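Local coordinates for protein putative pore-forming toxin (Bacteroides vulgatus ATCC 8482, PDB 3KOG) that is of unproven function but is a putative pore-forming toxin, probably made as a lipoprotein, with an elongated fold built largely of beta strands, at residues P23-A28 and T32-S37; Q108-K113 and T133-S138; N154-Y159 and A209-D214. All blocks are in the same frame, centred on the assembly; numbering follows the deposited sequence. Where two conformers were deposited one is given.

Overall arrangement
Interaction 1 comes first along the chain, at the hairpin of strands 18-27 and 32-33; interaction 2 follows on strands 98-120 and 126-143, and interaction 3 closes the series between helix 150-158 and strand 207-225. Their centres lie about 24 Å (1 and 2), about 16 Å (1 and 3) and about 20 Å (2 and 3) apart, and all three reach one mixed sheet. Interaction 3 links the others physically: N154 ND2 meets A28 O at 2.9 Å, a probable hydrogen bond, and Y159 O meets S138 OG at 2.6 Å. The one helix thus sits between the N-terminal hairpin and the long strands of this mainly beta protein.

Interaction 1 (P23-A28 and T32-S37); sequences PVVIDA and TDVTQS
Residues 23-27 run antiparallel to 32-35, their end-to-end directions 145° apart, with I26 and D33 a non-hydrogen-bonded pair and D27 and T32 a hydrogen-bonded one. D27 N reaches T32 O at 2.9 Å, whereas the return bond from T32 N to D27 O is stretched to 3.3 Å and tilted out of the carbonyl plane. Beyond D33 the ladder departs from regular pairing: V34 N still donates to V25 O at 2.8 Å, but the acceptor for V25 N is a side chain, T35 OG1, at 2.7 Å and an almost straight 170°. T35 holds its hydroxyl opposite the carbonyl carbon (chi1 -57°), which turns OG1 toward strand 18-27 and leaves CG2 beside P23 O. The same OG1 donates to D33 OD1 at 2.6 Å, on the syn side of the carboxylate and somewhat out of its plane. T35 N also bonds D33 OD1, so two donors grip this one oxygen and the D33 carboxylate is fixed over the turn.

The apolar groups follow the two faces of the sheet. On the side of I26 and D33, the I26 CD1 tip lies against D33 CA at 3.7 Å. On the side of D27 and T32, V34 CG1 packs on D27 CB, while V34 CG2 meets V25 CG1 at 3.8 Å, the two valine side chains crossing at about a right angle. Y66 of strand 58-66 adjoins both D27 and V34, and D27 OD1 is bonded by T29 OG1. The bond from T35 N to D33 OD1 defines an Asx turn, which here ends the short second strand of a beta hairpin.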
loop_
_atom_site.group_PDB
_atom_site.type_symbol
_atom_site.label_atom_id
_atom_site.label_comp_id
_atom_site.label_asym_id
_atom_site.label_seq_id
_atom_site.Cartn_x
_atom_site.Cartn_y
_atom_site.Cartn_z
ATOM N N PRO A 23 -6.827 0.929 6.386
ATOM C CA PRO A 23 -6.817 2.061 7.305
ATOM C C PRO A 23 -6.496 1.616 8.729
ATOM O O PRO A 23 -6.914 0.532 9.157
ATOM C CB PRO A 23 -8.267 2.612 7.238
ATOM C CG PRO A 23 -8.942 1.844 6.218
ATOM C CD PRO A 23 -8.172 0.653 5.860
ATOM N N VAL A 24 -5.679 2.423 9.399
ATOM C CA VAL A 24 -5.357 2.305 10.802
ATOM C C VAL A 24 -5.747 3.665 11.440
ATOM O O VAL A 24 -5.223 4.709 10.991
ATOM C CB VAL A 24 -3.865 2.079 10.994
ATOM C CG1 VAL A 24 -3.531 1.992 12.505
ATOM C CG2 VAL A 24 -3.363 0.831 10.211
ATOM N N VAL A 25 -6.678 3.670 12.410
ATOM C CA VAL A 25 -7.194 4.934 12.995
ATOM C C VAL A 25 -6.583 5.093 14.391
ATOM O O VAL A 25 -6.754 4.200 15.270
ATOM C CB VAL A 25 -8.742 4.972 13.108
ATOM C CG1 VAL A 25 -9.234 6.359 13.620
ATOM C CG2 VAL A 25 -9.395 4.619 11.738
ATOM N N ILE A 26 -5.909 6.223 14.594
ATOM C CA ILE A 26 -5.226 6.515 15.852
ATOM C C ILE A 26 -5.875 7.685 16.567
ATOM O O ILE A 26 -6.028 8.784 16.013
ATOM C CB ILE A 26 -3.723 6.843 15.644
ATOM C CG1 ILE A 26 -3.012 5.707 14.940
ATOM C CG2 ILE A 26 -3.007 7.244 16.996
ATOM C CD1 ILE A 26 -3.078 4.306 15.635
ATOM N N ASP A 27 -6.239 7.454 17.817
ATOM C CA ASP A 27 -6.724 8.498 18.637
ATOM C C ASP A 27 -5.495 9.186 19.260
ATOM O O ASP A 27 -4.841 8.611 20.107
ATOM C CB ASP A 27 -7.608 7.902 19.716
ATOM C CG ASP A 27 -8.090 8.914 20.703
ATOM O OD1 ASP A 27 -7.834 10.131 20.596
ATOM O OD2 ASP A 27 -8.774 8.464 21.622
ATOM N N ALA A 28 -5.231 10.391 18.827
ATOM C CA ALA A 28 -4.007 11.134 19.174
ATOM C C ALA A 28 -4.012 11.550 20.617
ATOM O O ALA A 28 -2.946 11.867 21.197
ATOM C CB ALA A 28 -3.883 12.383 18.261
ATOM N N THR A 32 -3.825 5.605 20.968
ATOM C CA THR A 32 -4.471 4.297 20.947
ATOM C C THR A 32 -4.937 3.994 19.506
ATOM O O THR A 32 -5.483 4.872 18.872
ATOM C CB THR A 32 -5.693 4.326 21.881
ATOM O OG1 THR A 32 -5.285 4.459 23.248
ATOM C CG2 THR A 32 -6.565 3.051 21.740
ATOM N N ASP A 33 -4.724 2.783 19.028
ATOM C CA ASP A 33 -5.319 2.312 17.757
ATOM C C ASP A 33 -6.798 2.009 18.020
ATOM O O ASP A 33 -7.137 1.035 18.721
ATOM C CB ASP A 33 -4.555 1.078 17.279
ATOM C CG ASP A 33 -5.065 0.528 15.944
ATOM O OD1 ASP A 33 -6.221 0.757 15.584
ATOM O OD2 ASP A 33 -4.308 -0.171 15.241
ATOM N N VAL A 34 -7.685 2.839 17.487
ATOM C CA VAL A 34 -9.139 2.716 17.712
ATOM C C VAL A 34 -9.876 2.244 16.465
ATOM O O VAL A 34 -11.125 2.328 16.391
ATOM C CB VAL A 34 -9.749 4.020 18.255
ATOM C CG1 VAL A 34 -9.085 4.371 19.632
ATOM C CG2 VAL A 34 -9.639 5.217 17.239
ATOM N N THR A 35 -9.111 1.659 15.539
ATOM C CA THR A 35 -9.611 1.305 14.219
ATOM C C THR A 35 -10.882 0.443 14.350
ATOM O O THR A 35 -11.864 0.692 13.654
ATOM C CB THR A 35 -8.610 0.498 13.402
ATOM O OG1 THR A 35 -7.362 1.216 13.265
ATOM C CG2 THR A 35 -9.245 0.141 11.997
ATOM N N GLN A 36 -10.847 -0.553 15.227
ATOM C CA GLN A 36 -11.984 -1.486 15.377
ATOM C C GLN A 36 -13.224 -0.892 16.019
ATOM O O GLN A 36 -14.308 -1.485 15.934
ATOM C CB GLN A 36 -11.582 -2.797 16.081
ATOM C CG GLN A 36 -11.049 -3.785 15.111
ATOM C CD GLN A 36 -11.023 -5.208 15.619
ATOM O OE1 GLN A 36 -12.043 -5.776 15.958
ATOM N NE2 GLN A 36 -9.845 -5.680 15.890
ATOM N N SER A 37 -13.069 0.276 16.632
ATOM C CA SER A 37 -14.140 0.995 17.337
ATOM C C SER A 37 -14.634 2.257 16.594
ATOM O O SER A 37 -15.665 2.826 16.969
ATOM C CB SER A 37 -13.673 1.369 18.742
ATOM O OG SER A 37 -13.213 0.187 19.423
#

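Interaction 2 (Q108-K113 and T133-S138); sequences QIETTK and TKKEGS
E110 and K135 are joined by a salt bridge: K135 NZ donates to E110 OE1 at 2.9 Å, while E110 OE2 stands back at 4.0 Å from the same nitrogen. The contact is therefore one-sided, made through a single carboxylate oxygen. The ammonium group approaches that oxygen on the syn side, 31° out of the carboxylate plane, and the two side chains cross at about a right angle. Both span the gap by being stretched out, E110 with CG opposite its backbone nitrogen (chi1 178°) and K135 likewise (chi1 -173°), each extended beyond CG.

Such reach is needed because strands 98-120 and 126-143 are not paired with each other here; the nearest CA atoms of the two segments, those of K113 and T133, are 10.3 Å apart. E110 and T111 form a classic beta bulge opposite Y187 of strand 179-198, and both take backbone hydrogen bonds with Y187. At this bulge E110 has its CB directed toward strand 126-143.

Further along, T133 O accepts from the hydroxyl of Y187, whose side chain also touches K113. In the next shell, Y216 of strand 207-225 touches both E110 and K135. V163 and E165 of strand 162-175 also lie against K135, and its backbone O accepts from T218 OG1.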
loop_
_atom_site.group_PDB
_atom_site.type_symbol
_atom_site.label_atom_id
_atom_site.label_comp_id
_atom_site.label_asym_id
_atom_site.label_seq_id
_atom_site.Cartn_x
_atom_site.Cartn_y
_atom_site.Cartn_z
ATOM N N GLN A 108 9.645 5.542 -4.516
ATOM C CA GLN A 108 10.738 5.011 -5.317
ATOM C C GLN A 108 10.852 3.527 -5.012
ATOM O O GLN A 108 10.405 3.029 -3.961
ATOM C CB GLN A 108 12.036 5.790 -5.054
ATOM C CG GLN A 108 12.777 5.367 -3.801
ATOM C CD GLN A 108 13.963 6.292 -3.462
ATOM O OE1 GLN A 108 13.785 7.332 -2.805
ATOM N NE2 GLN A 108 15.179 5.893 -3.869
ATOM N N ILE A 109 11.385 2.785 -5.992
ATOM C CA ILE A 109 11.635 1.363 -5.790
ATOM C C ILE A 109 12.894 1.323 -4.976
ATOM O O ILE A 109 13.933 1.849 -5.384
ATOM C CB ILE A 109 11.817 0.593 -7.114
ATOM C CG1 ILE A 109 10.503 0.619 -7.907
ATOM C CG2 ILE A 109 12.329 -0.838 -6.826
ATOM C CD1 ILE A 109 10.638 0.396 -9.428
ATOM N N GLU A 110 12.828 0.707 -3.812
ATOM C CA GLU A 110 14.044 0.526 -3.024
ATOM C C GLU A 110 14.813 -0.745 -3.418
ATOM O O GLU A 110 16.031 -0.735 -3.451
ATOM C CB GLU A 110 13.678 0.435 -1.562
ATOM C CG GLU A 110 14.816 0.211 -0.649
ATOM C CD GLU A 110 14.367 0.211 0.790
ATOM O OE1 GLU A 110 13.476 -0.606 1.148
ATOM O OE2 GLU A 110 14.933 1.017 1.546
ATOM N N THR A 111 14.089 -1.839 -3.612
ATOM C CA THR A 111 14.674 -3.125 -3.951
ATOM C C THR A 111 13.762 -3.841 -4.918
ATOM O O THR A 111 12.535 -3.728 -4.806
ATOM C CB THR A 111 14.906 -3.988 -2.687
ATOM O OG1 THR A 111 15.754 -3.258 -1.810
ATOM C CG2 THR A 111 15.577 -5.318 -3.034
ATOM N N THR A 112 14.340 -4.507 -5.922
ATOM C CA THR A 112 13.596 -5.354 -6.830
ATOM C C THR A 112 14.179 -6.757 -6.617
ATOM O O THR A 112 15.405 -6.894 -6.522
ATOM C CB THR A 112 13.776 -4.886 -8.280
ATOM O OG1 THR A 112 13.272 -3.559 -8.406
ATOM C CG2 THR A 112 13.015 -5.756 -9.270
ATOM N N LYS A 113 13.311 -7.745 -6.403
ATOM C CA LYS A 113 13.709 -9.166 -6.293
ATOM C C LYS A 113 13.048 -9.894 -7.454
ATOM O O LYS A 113 11.897 -9.584 -7.814
ATOM C CB LYS A 113 13.214 -9.797 -4.993
ATOM C CG LYS A 113 13.625 -9.066 -3.732
ATOM C CD LYS A 113 13.537 -9.972 -2.466
ATOM C CE LYS A 113 12.382 -10.967 -2.532
ATOM N NZ LYS A 113 11.845 -11.321 -1.182
ATOM N N THR A 133 7.994 -12.425 0.909
ATOM C CA THR A 133 8.133 -11.549 2.080
ATOM C C THR A 133 7.591 -10.109 1.867
ATOM O O THR A 133 8.195 -9.310 1.166
ATOM C CB THR A 133 9.597 -11.400 2.535
ATOM O OG1 THR A 133 10.241 -12.674 2.571
ATOM C CG2 THR A 133 9.625 -10.779 3.913
ATOM N N LYS A 134 6.468 -9.802 2.513
ATOM C CA LYS A 134 5.864 -8.463 2.595
ATOM C C LYS A 134 6.681 -7.537 3.542
ATOM O O LYS A 134 6.732 -7.799 4.762
ATOM C CB LYS A 134 4.427 -8.650 3.126
ATOM C CG LYS A 134 3.412 -7.507 3.008
ATOM C CD LYS A 134 2.199 -7.836 3.945
ATOM C CE LYS A 134 0.914 -7.005 3.688
ATOM N N LYS A 135 7.339 -6.494 2.990
ATOM C CA LYS A 135 7.956 -5.415 3.776
ATOM C C LYS A 135 6.928 -4.291 3.889
ATOM O O LYS A 135 6.383 -3.841 2.871
ATOM C CB LYS A 135 9.257 -4.910 3.131
ATOM C CG LYS A 135 10.035 -3.888 4.028
ATOM C CD LYS A 135 11.226 -3.216 3.293
ATOM C CE LYS A 135 12.168 -2.503 4.276
ATOM N NZ LYS A 135 13.491 -2.057 3.701
ATOM N N GLU A 136 6.589 -3.916 5.126
ATOM C CA GLU A 136 5.614 -2.853 5.356
ATOM C C GLU A 136 5.969 -2.150 6.637
ATOM O O GLU A 136 6.685 -2.695 7.504
ATOM C CB GLU A 136 4.155 -3.383 5.350
ATOM C CG GLU A 136 2.966 -2.388 5.707
ATOM C CD GLU A 136 2.155 -1.847 4.471
ATOM O OE1 GLU A 136 1.707 -2.695 3.651
ATOM O OE2 GLU A 136 1.939 -0.598 4.355
ATOM N N GLY A 137 5.518 -0.917 6.737
ATOM C CA GLY A 137 5.674 -0.147 7.937
ATOM C C GLY A 137 6.157 1.245 7.638
ATOM O O GLY A 137 6.089 1.694 6.526
ATOM N N SER A 138 6.646 1.915 8.663
ATOM C CA SER A 138 6.774 3.347 8.661
ATOM C C SER A 138 7.776 3.766 9.770
ATOM O O SER A 138 7.784 3.166 10.850
ATOM C CB SER A 138 5.403 3.927 8.920
ATOM O OG SER A 138 5.402 5.310 8.901
#

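Interaction 3 (N154-Y159 and A209-D214); sequences NIIDAY and ASFTVD
F211 CG lies between its backbone N and carbonyl carbon (chi1 64°), which directs the ring from strand 207-225 at the helix, while Y159 swings CG opposite its own carbonyl carbon to meet it. I156 covers one face of the F211 ring: its CG1 sits 4.3 Å from the ring centroid and 23° off the normal, a CH-pi contact offset toward the CD1 rim. At the edge of the same ring, F211 CE2 approaches Y159 CD1 at 3.5 Å. The two rings stand obliquely, with centroids 5.2 Å apart and planes at 53°, so the pair is neither a parallel stack nor a T-shaped one. V213 CG2 packs on Y159 CB at 3.7 Å, at about a right angle to the tyrosine side chain.

Y194 of strand 179-198 meets both aromatic rings, and I196 of that strand touches I156 and F211. T91 and I93 of strand 85-94 lie against Y159. All four touching side chains are buried, and the segments share apolar contacts alone: I156 of helix 150-158 and Y159, just after it, pack on strand 207-225, so that the helix lies against the sheet through a buried apolar layer.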
loop_
_atom_site.group_PDB
_atom_site.type_symbol
_atom_site.label_atom_id
_atom_site.label_comp_id
_atom_site.label_asym_id
_atom_site.label_seq_id
_atom_site.Cartn_x
_atom_site.Cartn_y
_atom_site.Cartn_z
ATOM N N ASN A 154 2.052 12.206 20.186
ATOM C CA ASN A 154 1.342 10.978 19.822
ATOM C C ASN A 154 1.102 10.853 18.314
ATOM O O ASN A 154 1.192 9.747 17.722
ATOM C CB ASN A 154 -0.011 10.897 20.575
ATOM C CG ASN A 154 0.154 10.544 22.051
ATOM O OD1 ASN A 154 1.189 10.029 22.435
ATOM N ND2 ASN A 154 -0.856 10.820 22.872
ATOM N N ILE A 155 0.745 11.990 17.717
ATOM C CA ILE A 155 0.568 12.081 16.282
ATOM C C ILE A 155 1.849 11.683 15.545
ATOM O O ILE A 155 1.846 10.855 14.613
ATOM C CB ILE A 155 0.105 13.519 15.877
ATOM C CG1 ILE A 155 -1.272 13.826 16.443
ATOM C CG2 ILE A 155 0.016 13.624 14.340
ATOM C CD1 ILE A 155 -1.831 15.271 16.222
ATOM N N ILE A 156 2.972 12.279 15.940
ATOM C CA ILE A 156 4.239 11.948 15.287
ATOM C C ILE A 156 4.603 10.476 15.479
ATOM O O ILE A 156 4.976 9.811 14.523
ATOM C CB ILE A 156 5.405 12.900 15.720
ATOM C CG1 ILE A 156 4.991 14.328 15.402
ATOM C CG2 ILE A 156 6.681 12.532 14.940
ATOM C CD1 ILE A 156 5.866 15.519 16.037
ATOM N N ASP A 157 4.429 9.967 16.694
ATOM C CA ASP A 157 4.755 8.557 17.009
ATOM C C ASP A 157 3.922 7.545 16.217
ATOM O O ASP A 157 4.342 6.427 16.001
ATOM C CB ASP A 157 4.553 8.281 18.511
ATOM C CG ASP A 157 5.572 8.986 19.381
ATOM O OD1 ASP A 157 6.604 9.458 18.838
ATOM O OD2 ASP A 157 5.350 9.071 20.614
ATOM N N ALA A 158 2.755 7.964 15.770
ATOM C CA ALA A 158 1.834 7.117 15.043
ATOM C C ALA A 158 2.431 6.724 13.715
ATOM O O ALA A 158 2.093 5.668 13.189
ATOM C CB ALA A 158 0.491 7.836 14.846
ATOM N N TYR A 159 3.338 7.551 13.187
ATOM C CA TYR A 159 4.063 7.294 11.955
ATOM C C TYR A 159 5.426 6.595 12.157
ATOM O O TYR A 159 6.177 6.371 11.167
ATOM C CB TYR A 159 4.256 8.616 11.176
ATOM C CG TYR A 159 2.965 9.179 10.685
ATOM C CD1 TYR A 159 2.248 10.032 11.476
ATOM C CD2 TYR A 159 2.420 8.822 9.454
ATOM C CE1 TYR A 159 1.069 10.521 11.089
ATOM C CE2 TYR A 159 1.219 9.370 9.040
ATOM C CZ TYR A 159 0.556 10.214 9.876
ATOM O OH TYR A 159 -0.654 10.786 9.546
ATOM N N ALA A 209 3.979 21.959 13.715
ATOM C CA ALA A 209 5.125 21.056 13.588
ATOM C C ALA A 209 5.192 20.444 12.167
ATOM O O ALA A 209 4.179 20.366 11.462
ATOM C CB ALA A 209 4.992 19.933 14.630
ATOM N N SER A 210 6.391 19.989 11.784
ATOM C CA SER A 210 6.602 19.297 10.503
ATOM C C SER A 210 7.465 18.065 10.744
ATOM O O SER A 210 8.402 18.106 11.524
ATOM C CB SER A 210 7.311 20.214 9.510
ATOM O OG SER A 210 7.535 19.512 8.320
ATOM N N PHE A 211 7.142 16.979 10.088
ATOM C CA PHE A 211 7.940 15.755 10.215
ATOM C C PHE A 211 7.914 14.994 8.905
ATOM O O PHE A 211 6.994 15.199 8.056
ATOM C CB PHE A 211 7.473 14.908 11.394
ATOM C CG PHE A 211 6.050 14.377 11.264
ATOM C CD1 PHE A 211 4.978 15.179 11.567
ATOM C CD2 PHE A 211 5.830 13.085 10.877
ATOM C CE1 PHE A 211 3.669 14.717 11.464
ATOM C CE2 PHE A 211 4.540 12.590 10.782
ATOM C CZ PHE A 211 3.461 13.422 11.083
ATOM N N THR A 212 8.948 14.165 8.709
ATOM C CA THR A 212 9.100 13.422 7.468
ATOM C C THR A 212 9.092 11.928 7.761
ATOM O O THR A 212 9.761 11.461 8.687
ATOM C CB THR A 212 10.404 13.824 6.748
ATOM O OG1 THR A 212 10.377 15.241 6.477
ATOM C CG2 THR A 212 10.562 13.014 5.424
ATOM N N VAL A 213 8.341 11.195 6.957
ATOM C CA VAL A 213 8.161 9.757 7.138
ATOM C C VAL A 213 8.629 8.924 5.939
ATOM O O VAL A 213 8.221 9.191 4.800
ATOM C CB VAL A 213 6.710 9.441 7.358
ATOM C CG1 VAL A 213 6.533 7.937 7.632
ATOM C CG2 VAL A 213 6.145 10.344 8.514
ATOM N N ASP A 214 9.416 7.886 6.206
ATOM C CA ASP A 214 9.638 6.867 5.201
ATOM C C ASP A 214 8.709 5.704 5.479
ATOM O O ASP A 214 8.683 5.156 6.583
ATOM C CB ASP A 214 11.085 6.336 5.202
ATOM C CG ASP A 214 12.076 7.261 4.514
ATOM O OD1 ASP A 214 11.701 8.241 3.807
ATOM O OD2 ASP A 214 13.264 6.932 4.625
#